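Local coordinates for DNA replication protein DnaC (Aquifex aeolicus, PDB 3ECC) that binds adenine nucleotide together with magnesium and acts as a helicase loader in the initiation of bacterial DNA replication, at residues Y4-N8 with L9-H13; P14-V17 with S18-R21; R27-V30 with H31-P35; G163-V166 with V167-Y171. All coordinates share one frame; numbering follows the deposited sequence.

From the N terminus, contact 1 folds residues 4-13 into a compact loop over the adenine and alpha phosphate of ADP. Contact 2 follows at once, bringing the chain from that loop into the first turn of helix 17-31, and the two touch through Tyr12 and Gln19. Contact 3 lies at the far end of the same helix, where the chain turns off toward strand 40-45; Arg27 there packs against the backbone of Leu9 in contact 1. Contact 4 opens helix 164-173, its centre about 30 Å from that of contact 1 and on the opposite side of the chain's centre. All four follow in series, none nested or crossed: three frame helix 17-31, while the fourth joins two late helices.

Contact 1 of 4, residues Y4-N8 with L9-H13; sequences YWNAN and LDTYH. With ADP (adenosine-5'-diphosphate), chain B.
The N-terminal wall of the ADP pocket is a loop closed on itself by Asn6 and Thr11. Thr11 OG1 donates to the carbonyl Asn6 O at 3.0 Å, lying in the plane of that carbonyl. With chi1 at -57°, the Thr11 hydroxyl sits beside its own backbone N and the methyl turns the other way, CG2 meeting Asn6 ND2 at 3.5 Å as the two side chains cross at about a right angle. Asn8 ND2 reaches the same oxygen, Asn6 O, from above the carbonyl plane at 3.2 Å, so two side-chain donors grip one acceptor. Asn6 itself belongs to a type I turn from Tyr4 to Ala7.

The nucleotide is held from both ends of the loop. Tyr4 OH gives a hydrogen bond of 2.7 Å to ADP O2A, the phosphate oxygen lying in the plane of the ring, at its edge. Amino group N6 of the adenine sits over one face of Tyr12, 3.3 Å from CE1, and donates to His13 O at 3.1 Å. Tyr12 also meets the ring of His53, and Leu9 packs on helix 17-31. A backbone carbonyl accepting from adenine N6 is common in adenine pockets, here in a P-loop NTPase fold.

Contact 2 of 4, residues P14-V17 with S18-R21; sequences PKNV and SQNR
Gln19 folds back from the first turn of helix 17-31 to meet Pro14 and Lys15 of the loop leading into it. Among the polar contacts, Lys15 N donates to Gln19 OE1 at 2.8 Å, approaching from well above the plane of the amide carbonyl and not along a lone pair. The same oxygen probably also bonds to Tyr12 OH. Asn16 stands at the N-cap, and the helical ladder starts from its carbonyl: Asn20 N bonds to Asn16 O at 3.1 Å, with a weak second bond to Val17 O. Arg21 N then takes Val17 O at 3.0 Å in a straighter bond, with an N-H...O angle of 160°.

Van der Waals packing accompanies these bonds. Pro14 CB rests 3.7 Å from Gln19 CB and reaches over the backbone of the helix turn to Asn20 N, 3.5 Å away. On Val17, CG1 stands opposite the backbone N (chi1 175°), which brings it 3.3 Å from Arg21 NH2 and close to NE, at that side of the guanidinium group, the two side chains crossing obliquely.

Replacing Gln19 by an alanine would probably leave Lys15 N without its acceptor and deprive Tyr12 OH of a partner. Buried and touching ADP, the Gln19 amide thus couples the start of the helix to the loop that lines the adenine pocket.

Contact 3 of 4, residues R27-V30 with H31-P35; sequences RVFV and HNFNP
His31, Phe29 and Phe33 carry most of the packing where helix 17-31 ends. The two phenylalanines, four residues apart, lie side by side and point the same way. Both CG atoms stand opposite their backbone nitrogens (chi1 178° for Phe29, -172° for Phe33), and Phe29 CE2 comes to 3.5 Å from Phe33 CD1. Their planes are inclined at 53° with centroids 5.4 Å apart, an oblique pairing. Phe33 is buried, reaching on to Val103 and Ser135.

His31 N bonds to Arg27 O at 3.0 Å, and His31 CB packs against the same oxygen, 3.2 Å away. Its imidazole swings away from the helix, ND1 making a weak bond to Asn32 OD1. Asn32, the first residue to leave helical angles, still bonds through N to Val28 O at 3.0 Å and weakly to Phe29 O.

An alanine in place of Phe29 would probably open a gap beside Phe33 and leave its ring less firmly held. With Val30 packed on helix 51-65, the side-chain contacts at the helix end are mainly apolar, while hydrogen bonding at its exit runs chiefly through the backbone.

Contact 4 of 4, residues G163-V166 with V167-Y171; sequences GENV and VSKIY
Gly163 and Val167 meet at the opening turn of helix 164-173, at the tight junction between helices 153-162 and 164-173 of the P-loop NTPase fold. Gly163 is the first residue past helix 153-162 and the N-cap of the next. At its phi of 107° a side chain would collide with the preceding carbonyl oxygen, so only glycine fits comfortably.

The backbone ladder begins with a weak rung, followed by three regular ones. Val167 N makes a weak bond of 3.5 Å to Gly163 O. Ser168 N bonds to Glu164 O at 3.0 Å, and Lys169 N to Asn165 O at 3.2 Å. Ile170 N then reaches Val166 O at 2.8 Å, almost in line with that carbonyl.

Side-chain packing follows the same turn. The CG2 methyl of Val167 lies 3.4 Å from Gly163 O, beside the weak first rung. Val167 also packs on Ser155, Leu158 and Ala159 of helix 153-162. The preceding residue, Val166, touches Ser123 and Ile126 of helix 116-131, so adjacent valines serve two different neighbours.

Among the longer side chains, Lys169 runs extended as far as CE, its CG 3.4 Å from Asn165 O, and touches Tyr130. Along the side of the helix that Val166 occupies, Ile170 extends back obliquely, placing its CD1 methyl 3.7 Å from Val166 CG1.

Contact 1 of 4, residues Y4-N8 with L9-H13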
loop_
_atom_site.group_PDB
_atom_site.type_symbol
_atom_site.label_atom_id
_atom_site.label_comp_id
_atom_site.label_asym_id
_atom_site.label_seq_id
_atom_site.Cartn_x
_atom_site.Cartn_y
_atom_site.Cartn_z
ATOM N N TYR A 4 7.708 -13.727 -1.678
ATOM C CA TYR A 4 8.508 -12.861 -0.819
ATOM C C TYR A 4 8.690 -13.457 0.583
ATOM O O TYR A 4 8.740 -12.724 1.575
ATOM C CB TYR A 4 7.873 -11.467 -0.716
ATOM C CG TYR A 4 7.526 -10.822 -2.047
ATOM C CD1 TYR A 4 8.442 -10.010 -2.714
ATOM C CD2 TYR A 4 6.275 -11.017 -2.633
ATOM C CE1 TYR A 4 8.124 -9.413 -3.931
ATOM C CE2 TYR A 4 5.954 -10.432 -3.857
ATOM C CZ TYR A 4 6.880 -9.623 -4.492
ATOM O OH TYR A 4 6.573 -9.032 -5.696
ATOM N N TRP A 5 8.784 -14.787 0.661
ATOM C CA TRP A 5 9.008 -15.478 1.939
ATOM C C TRP A 5 10.239 -14.905 2.633
ATOM O O TRP A 5 10.352 -14.937 3.865
ATOM C CB TRP A 5 9.197 -16.986 1.716
ATOM C CG TRP A 5 10.451 -17.332 0.958
ATOM C CD1 TRP A 5 10.587 -17.432 -0.398
ATOM C CD2 TRP A 5 11.742 -17.605 1.512
ATOM N NE1 TRP A 5 11.883 -17.752 -0.721
ATOM C CE2 TRP A 5 12.613 -17.864 0.433
ATOM C CE3 TRP A 5 12.251 -17.650 2.816
ATOM C CZ2 TRP A 5 13.961 -18.165 0.619
ATOM C CZ3 TRP A 5 13.590 -17.955 2.997
ATOM C CH2 TRP A 5 14.429 -18.201 1.905
ATOM N N ASN A 6 11.152 -14.386 1.815
ATOM C CA ASN A 6 12.466 -13.937 2.250
ATOM C C ASN A 6 12.564 -12.419 2.327
ATOM O O ASN A 6 13.644 -11.873 2.549
ATOM C CB ASN A 6 13.517 -14.432 1.265
ATOM C CG ASN A 6 13.434 -13.714 -0.084
ATOM O OD1 ASN A 6 12.456 -13.866 -0.831
ATOM N ND2 ASN A 6 14.449 -12.901 -0.383
ATOM N N ALA A 7 11.446 -11.736 2.117
ATOM C CA ALA A 7 11.443 -10.276 2.136
ATOM C C ALA A 7 11.510 -9.729 3.557
ATOM O O ALA A 7 10.484 -9.489 4.196
ATOM C CB ALA A 7 10.232 -9.726 1.404
ATOM N N ASN A 8 12.735 -9.567 4.046
ATOM C CA ASN A 8 12.999 -8.952 5.335
ATOM C C ASN A 8 13.675 -7.609 5.137
ATOM O O ASN A 8 14.332 -7.380 4.117
ATOM C CB ASN A 8 13.926 -9.841 6.159
ATOM C CG ASN A 8 13.267 -11.122 6.589
ATOM O OD1 ASN A 8 12.791 -11.232 7.723
ATOM N ND2 ASN A 8 13.232 -12.106 5.694
ATOM N N LEU A 9 13.533 -6.725 6.120
ATOM C CA LEU A 9 14.299 -5.484 6.127
ATOM C C LEU A 9 15.779 -5.791 6.309
ATOM O O LEU A 9 16.613 -4.888 6.369
ATOM C CB LEU A 9 13.813 -4.541 7.231
ATOM C CG LEU A 9 12.567 -3.688 6.961
ATOM C CD1 LEU A 9 12.326 -2.777 8.144
ATOM C CD2 LEU A 9 12.687 -2.881 5.674
ATOM N N ASP A 10 16.092 -7.081 6.376
ATOM C CA ASP A 10 17.456 -7.549 6.581
ATOM C C ASP A 10 18.038 -8.123 5.287
ATOM O O ASP A 10 19.146 -7.774 4.878
ATOM C CB ASP A 10 17.470 -8.600 7.681
ATOM C CG ASP A 10 18.796 -8.686 8.373
ATOM O OD1 ASP A 10 19.772 -9.129 7.724
ATOM O OD2 ASP A 10 18.862 -8.313 9.571
ATOM N N THR A 11 17.269 -9.003 4.650
ATOM C CA THR A 11 17.560 -9.492 3.304
ATOM C C THR A 11 17.668 -8.337 2.298
ATOM O O THR A 11 18.139 -8.519 1.165
ATOM C CB THR A 11 16.451 -10.465 2.833
ATOM O OG1 THR A 11 16.327 -11.541 3.772
ATOM C CG2 THR A 11 16.767 -11.034 1.450
ATOM N N TYR A 12 17.229 -7.150 2.717
ATOM C CA TYR A 12 17.244 -5.983 1.845
ATOM C C TYR A 12 18.587 -5.262 1.820
ATOM O O TYR A 12 19.059 -4.731 2.834
ATOM C CB TYR A 12 16.116 -5.007 2.181
ATOM C CG TYR A 12 15.765 -4.118 1.018
ATOM C CD1 TYR A 12 14.820 -4.512 0.083
ATOM C CD2 TYR A 12 16.403 -2.897 0.830
ATOM C CE1 TYR A 12 14.508 -3.714 -1.005
ATOM C CE2 TYR A 12 16.090 -2.085 -0.251
ATOM C CZ TYR A 12 15.137 -2.497 -1.159
ATOM O OH TYR A 12 14.829 -1.699 -2.238
ATOM N N HIS A 13 19.198 -5.259 0.642
ATOM C CA HIS A 13 20.387 -4.482 0.397
ATOM C C HIS A 13 20.081 -3.494 -0.711
ATOM O O HIS A 13 20.039 -3.856 -1.888
ATOM C CB HIS A 13 21.559 -5.392 0.029
ATOM C CG HIS A 13 21.889 -6.394 1.089
ATOM N ND1 HIS A 13 21.295 -7.637 1.149
ATOM C CD2 HIS A 13 22.724 -6.324 2.155
ATOM C CE1 HIS A 13 21.763 -8.297 2.195
ATOM N NE2 HIS A 13 22.632 -7.523 2.822
HETATM P PB ADP B . 7.868 -4.095 -7.572
HETATM O O1B ADP B . 6.919 -4.524 -6.468
HETATM O O2B ADP B . 8.224 -2.632 -7.544
HETATM O O3B ADP B . 7.488 -4.603 -8.935
HETATM P PA ADP B . 9.251 -6.299 -6.498
HETATM O O1A ADP B . 9.152 -6.071 -5.010
HETATM O O2A ADP B . 8.164 -7.265 -6.939
HETATM O O3A ADP B . 9.225 -4.873 -7.264
HETATM O "O5'" ADP B . 10.713 -6.838 -6.904
HETATM C "C5'" ADP B . 10.926 -7.846 -7.887
HETATM C "C4'" ADP B . 11.826 -8.933 -7.315
HETATM O "O4'" ADP B . 13.097 -8.368 -6.991
HETATM C "C3'" ADP B . 11.261 -9.497 -6.028
HETATM O "O3'" ADP B . 11.326 -10.912 -6.099
HETATM C "C2'" ADP B . 12.145 -8.947 -4.919
HETATM O "O2'" ADP B . 12.385 -9.925 -3.926
HETATM C "C1'" ADP B . 13.435 -8.604 -5.620
HETATM N N9 ADP B . 14.123 -7.412 -5.053
HETATM C C8 ADP B . 13.863 -6.117 -5.327
HETATM N N7 ADP B . 14.710 -5.293 -4.651
HETATM C C5 ADP B . 15.544 -6.064 -3.943
HETATM C C6 ADP B . 16.683 -5.852 -3.008
HETATM N N6 ADP B . 17.136 -4.616 -2.691
HETATM N N1 ADP B . 17.276 -6.936 -2.488
HETATM C C2 ADP B . 16.870 -8.186 -2.790
HETATM N N3 ADP B . 15.848 -8.450 -3.626
HETATM C C4 ADP B . 15.163 -7.458 -4.216
#

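Contact 2 of 4, residues P14-V17 with S18-R21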
loop_
_atom_site.group_PDB
_atom_site.type_symbol
_atom_site.label_atom_id
_atom_site.label_comp_id
_atom_site.label_asym_id
_atom_site.label_seq_id
_atom_site.Cartn_x
_atom_site.Cartn_y
_atom_site.Cartn_z
ATOM N N PRO A 14 19.834 -2.235 -0.327
ATOM C CA PRO A 14 19.525 -1.156 -1.255
ATOM C C PRO A 14 20.538 -1.070 -2.381
ATOM O O PRO A 14 21.733 -1.227 -2.144
ATOM C CB PRO A 14 19.596 0.104 -0.380
ATOM C CG PRO A 14 20.068 -0.359 0.989
ATOM C CD PRO A 14 19.760 -1.800 1.076
ATOM N N LYS A 15 20.065 -0.820 -3.596
ATOM C CA LYS A 15 20.948 -0.822 -4.757
ATOM C C LYS A 15 21.179 0.570 -5.323
ATOM O O LYS A 15 21.857 0.724 -6.345
ATOM C CB LYS A 15 20.435 -1.774 -5.842
ATOM C CG LYS A 15 20.558 -3.249 -5.465
ATOM C CD LYS A 15 21.079 -4.092 -6.626
ATOM C CE LYS A 15 21.257 -5.564 -6.230
ATOM N NZ LYS A 15 21.914 -5.730 -4.895
ATOM N N ASN A 16 20.601 1.578 -4.664
ATOM C CA ASN A 16 20.866 2.983 -4.982
ATOM C C ASN A 16 20.431 3.910 -3.847
ATOM O O ASN A 16 19.960 3.454 -2.804
ATOM C CB ASN A 16 20.212 3.397 -6.313
ATOM C CG ASN A 16 18.699 3.416 -6.247
ATOM O OD1 ASN A 16 18.056 2.388 -6.030
ATOM N ND2 ASN A 16 18.118 4.590 -6.461
ATOM N N VAL A 17 20.606 5.209 -4.052
ATOM C CA VAL A 17 20.248 6.198 -3.046
ATOM C C VAL A 17 18.762 6.110 -2.665
ATOM O O VAL A 17 18.416 6.145 -1.478
ATOM C CB VAL A 17 20.626 7.635 -3.504
ATOM C CG1 VAL A 17 20.146 8.659 -2.496
ATOM C CG2 VAL A 17 22.135 7.757 -3.691
ATOM N N SER A 18 17.898 5.974 -3.674
ATOM C CA SER A 18 16.443 5.861 -3.464
ATOM C C SER A 18 16.092 4.732 -2.508
ATOM O O SER A 18 15.321 4.924 -1.565
ATOM C CB SER A 18 15.710 5.628 -4.794
ATOM O OG SER A 18 15.447 6.841 -5.466
ATOM N N GLN A 19 16.656 3.552 -2.764
ATOM C CA GLN A 19 16.360 2.361 -1.976
ATOM C C GLN A 19 16.911 2.468 -0.560
ATOM O O GLN A 19 16.376 1.866 0.370
ATOM C CB GLN A 19 16.921 1.118 -2.670
ATOM C CG GLN A 19 16.102 0.659 -3.859
ATOM C CD GLN A 19 16.848 -0.326 -4.746
ATOM O OE1 GLN A 19 17.399 -1.321 -4.266
ATOM N NE2 GLN A 19 16.856 -0.055 -6.054
ATOM N N ASN A 20 17.989 3.232 -0.407
ATOM C CA ASN A 20 18.621 3.424 0.890
ATOM C C ASN A 20 17.830 4.354 1.800
ATOM O O ASN A 20 17.701 4.098 2.993
ATOM C CB ASN A 20 20.054 3.941 0.729
ATOM C CG ASN A 20 20.761 4.099 2.062
ATOM O OD1 ASN A 20 21.138 3.111 2.702
ATOM N ND2 ASN A 20 20.922 5.341 2.502
ATOM N N ARG A 21 17.309 5.435 1.234
ATOM C CA ARG A 21 16.516 6.383 2.010
ATOM C C ARG A 21 15.182 5.775 2.421
ATOM O O ARG A 21 14.705 5.996 3.535
ATOM C CB ARG A 21 16.299 7.680 1.229
ATOM C CG ARG A 21 17.579 8.430 0.931
ATOM C CD ARG A 21 17.296 9.876 0.630
ATOM N NE ARG A 21 17.794 10.232 -0.698
ATOM C CZ ARG A 21 17.022 10.357 -1.779
ATOM N NH1 ARG A 21 15.706 10.164 -1.694
ATOM N NH2 ARG A 21 17.569 10.674 -2.948
#

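Contact 3 of 4, residues R27-V30 with H31-P35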
loop_
_atom_site.group_PDB
_atom_site.type_symbol
_atom_site.label_atom_id
_atom_site.label_comp_id
_atom_site.label_asym_id
_atom_site.label_seq_id
_atom_site.Cartn_x
_atom_site.Cartn_y
_atom_site.Cartn_z
ATOM N N ARG A 27 12.523 1.930 8.634
ATOM C CA ARG A 27 13.019 1.529 9.954
ATOM C C ARG A 27 12.584 2.508 11.057
ATOM O O ARG A 27 12.151 2.086 12.136
ATOM C CB ARG A 27 14.551 1.338 9.939
ATOM C CG ARG A 27 15.017 0.066 9.207
ATOM C CD ARG A 27 16.384 -0.421 9.677
ATOM N NE ARG A 27 16.770 -1.697 9.060
ATOM C CZ ARG A 27 16.412 -2.903 9.511
ATOM N NH1 ARG A 27 15.647 -3.024 10.592
ATOM N NH2 ARG A 27 16.815 -3.996 8.872
ATOM N N VAL A 28 12.669 3.806 10.764
ATOM C CA VAL A 28 12.140 4.835 11.649
ATOM C C VAL A 28 10.641 4.642 11.844
ATOM O O VAL A 28 10.148 4.693 12.969
ATOM C CB VAL A 28 12.403 6.247 11.094
ATOM C CG1 VAL A 28 11.617 7.281 11.870
ATOM C CG2 VAL A 28 13.879 6.564 11.132
ATOM N N PHE A 29 9.929 4.404 10.740
ATOM C CA PHE A 29 8.470 4.214 10.750
ATOM C C PHE A 29 8.067 3.035 11.641
ATOM O O PHE A 29 7.295 3.202 12.588
ATOM C CB PHE A 29 7.942 4.018 9.309
ATOM C CG PHE A 29 6.454 3.769 9.231
ATOM C CD1 PHE A 29 5.560 4.830 9.127
ATOM C CD2 PHE A 29 5.950 2.477 9.271
ATOM C CE1 PHE A 29 4.190 4.602 9.072
ATOM C CE2 PHE A 29 4.577 2.242 9.212
ATOM C CZ PHE A 29 3.700 3.305 9.109
ATOM N N VAL A 30 8.617 1.856 11.342
ATOM C CA VAL A 30 8.357 0.622 12.101
ATOM C C VAL A 30 8.682 0.780 13.579
ATOM O O VAL A 30 7.999 0.225 14.447
ATOM C CB VAL A 30 9.185 -0.555 11.546
ATOM C CG1 VAL A 30 9.129 -1.750 12.494
ATOM C CG2 VAL A 30 8.700 -0.941 10.154
ATOM N N HIS A 31 9.723 1.550 13.863
ATOM C CA HIS A 31 10.127 1.795 15.232
ATOM C C HIS A 31 9.136 2.702 15.977
ATOM O O HIS A 31 8.844 2.474 17.154
ATOM C CB HIS A 31 11.538 2.391 15.276
ATOM C CG HIS A 31 12.096 2.502 16.657
ATOM N ND1 HIS A 31 12.390 3.715 17.247
ATOM C CD2 HIS A 31 12.386 1.553 17.580
ATOM C CE1 HIS A 31 12.848 3.506 18.468
ATOM N NE2 HIS A 31 12.857 2.204 18.695
ATOM N N ASN A 32 8.605 3.706 15.285
ATOM C CA ASN A 32 7.732 4.688 15.917
ATOM C C ASN A 32 6.261 4.414 15.712
ATOM O O ASN A 32 5.446 5.326 15.798
ATOM C CB ASN A 32 8.053 6.083 15.394
ATOM C CG ASN A 32 9.371 6.596 15.902
ATOM O OD1 ASN A 32 9.973 5.999 16.795
ATOM N ND2 ASN A 32 9.831 7.713 15.344
ATOM N N PHE A 33 5.923 3.156 15.445
ATOM C CA PHE A 33 4.594 2.807 14.972
ATOM C C PHE A 33 3.532 2.720 16.075
ATOM O O PHE A 33 3.595 1.861 16.964
ATOM C CB PHE A 33 4.649 1.503 14.177
ATOM C CG PHE A 33 3.361 1.161 13.485
ATOM C CD1 PHE A 33 2.984 1.816 12.314
ATOM C CD2 PHE A 33 2.521 0.193 14.007
ATOM C CE1 PHE A 33 1.798 1.508 11.676
ATOM C CE2 PHE A 33 1.332 -0.123 13.368
ATOM C CZ PHE A 33 0.973 0.539 12.200
ATOM N N ASN A 34 2.569 3.630 16.007
ATOM C CA ASN A 34 1.349 3.544 16.792
ATOM C C ASN A 34 0.199 3.337 15.816
ATOM O O ASN A 34 -0.098 4.224 15.000
ATOM C CB ASN A 34 1.136 4.832 17.602
ATOM C CG ASN A 34 0.011 4.709 18.631
ATOM O OD1 ASN A 34 -0.795 3.776 18.588
ATOM N ND2 ASN A 34 -0.040 5.657 19.565
ATOM N N PRO A 35 -0.446 2.160 15.883
ATOM C CA PRO A 35 -1.579 1.854 15.003
ATOM C C PRO A 35 -2.741 2.836 15.182
ATOM O O PRO A 35 -3.619 2.926 14.323
ATOM C CB PRO A 35 -1.999 0.442 15.439
ATOM C CG PRO A 35 -1.389 0.250 16.790
ATOM C CD PRO A 35 -0.128 1.043 16.788
#

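Contact 4 of 4, residues G163-V166 with V167-Y171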
loop_
_atom_site.group_PDB
_atom_site.type_symbol
_atom_site.label_atom_id
_atom_site.label_comp_id
_atom_site.label_asym_id
_atom_site.label_seq_id
_atom_site.Cartn_x
_atom_site.Cartn_y
_atom_site.Cartn_z
ATOM N N GLY A 163 -9.470 8.871 -8.824
ATOM C CA GLY A 163 -10.210 10.068 -8.447
ATOM C C GLY A 163 -9.375 10.971 -7.566
ATOM O O GLY A 163 -8.464 10.507 -6.885
ATOM N N GLU A 164 -9.687 12.266 -7.584
ATOM C CA GLU A 164 -8.985 13.269 -6.773
ATOM C C GLU A 164 -9.181 13.073 -5.271
ATOM O O GLU A 164 -8.243 13.227 -4.495
ATOM C CB GLU A 164 -9.457 14.675 -7.148
ATOM C CG GLU A 164 -9.098 15.118 -8.554
ATOM C CD GLU A 164 -7.605 15.383 -8.724
ATOM O OE1 GLU A 164 -6.913 15.628 -7.705
ATOM O OE2 GLU A 164 -7.123 15.345 -9.883
ATOM N N ASN A 165 -10.412 12.750 -4.873
ATOM C CA ASN A 165 -10.772 12.553 -3.464
ATOM C C ASN A 165 -9.869 11.525 -2.773
ATOM O O ASN A 165 -9.305 11.789 -1.706
ATOM C CB ASN A 165 -12.247 12.129 -3.359
ATOM C CG ASN A 165 -12.841 12.360 -1.969
ATOM O OD1 ASN A 165 -12.454 13.283 -1.257
ATOM N ND2 ASN A 165 -13.812 11.532 -1.596
ATOM N N VAL A 166 -9.705 10.372 -3.418
ATOM C CA VAL A 166 -8.915 9.264 -2.879
ATOM C C VAL A 166 -7.418 9.605 -2.760
ATOM O O VAL A 166 -6.826 9.476 -1.685
ATOM C CB VAL A 166 -9.124 7.984 -3.724
ATOM C CG1 VAL A 166 -8.162 6.905 -3.323
ATOM C CG2 VAL A 166 -10.542 7.493 -3.567
ATOM N N VAL A 167 -6.828 10.072 -3.857
ATOM C CA VAL A 167 -5.403 10.418 -3.889
ATOM C C VAL A 167 -5.059 11.545 -2.916
ATOM O O VAL A 167 -3.944 11.619 -2.410
ATOM C CB VAL A 167 -4.956 10.800 -5.317
ATOM C CG1 VAL A 167 -3.484 11.153 -5.345
ATOM C CG2 VAL A 167 -5.233 9.661 -6.253
ATOM N N SER A 168 -6.036 12.407 -2.654
ATOM C CA SER A 168 -5.895 13.484 -1.697
ATOM C C SER A 168 -5.798 12.931 -0.283
ATOM O O SER A 168 -4.999 13.406 0.523
ATOM C CB SER A 168 -7.096 14.423 -1.825
ATOM O OG SER A 168 -7.140 15.385 -0.793
ATOM N N LYS A 169 -6.637 11.948 0.022
ATOM C CA LYS A 169 -6.637 11.316 1.340
ATOM C C LYS A 169 -5.415 10.416 1.532
ATOM O O LYS A 169 -4.860 10.345 2.624
ATOM C CB LYS A 169 -7.934 10.530 1.566
ATOM C CG LYS A 169 -9.165 11.411 1.646
ATOM C CD LYS A 169 -10.404 10.615 1.987
ATOM C CE LYS A 169 -11.601 11.528 2.206
ATOM N NZ LYS A 169 -12.043 12.161 0.929
ATOM N N ILE A 170 -4.991 9.756 0.458
ATOM C CA ILE A 170 -3.768 8.955 0.465
ATOM C C ILE A 170 -2.544 9.817 0.789
ATOM O O ILE A 170 -1.615 9.377 1.473
ATOM C CB ILE A 170 -3.559 8.242 -0.889
ATOM C CG1 ILE A 170 -4.597 7.133 -1.078
ATOM C CG2 ILE A 170 -2.126 7.698 -1.008
ATOM C CD1 ILE A 170 -4.612 6.551 -2.479
ATOM N N TYR A 171 -2.563 11.055 0.307
ATOM C CA TYR A 171 -1.467 11.978 0.523
ATOM C C TYR A 171 -1.426 12.544 1.948
ATOM O O TYR A 171 -0.353 12.830 2.466
ATOM C CB TYR A 171 -1.504 13.105 -0.515
ATOM C CG TYR A 171 -0.296 14.012 -0.483
ATOM C CD1 TYR A 171 0.994 13.497 -0.625
ATOM C CD2 TYR A 171 -0.438 15.390 -0.332
ATOM C CE1 TYR A 171 2.109 14.329 -0.602
ATOM C CE2 TYR A 171 0.668 16.227 -0.305
ATOM C CZ TYR A 171 1.939 15.693 -0.441
ATOM O OH TYR A 171 3.049 16.520 -0.414
#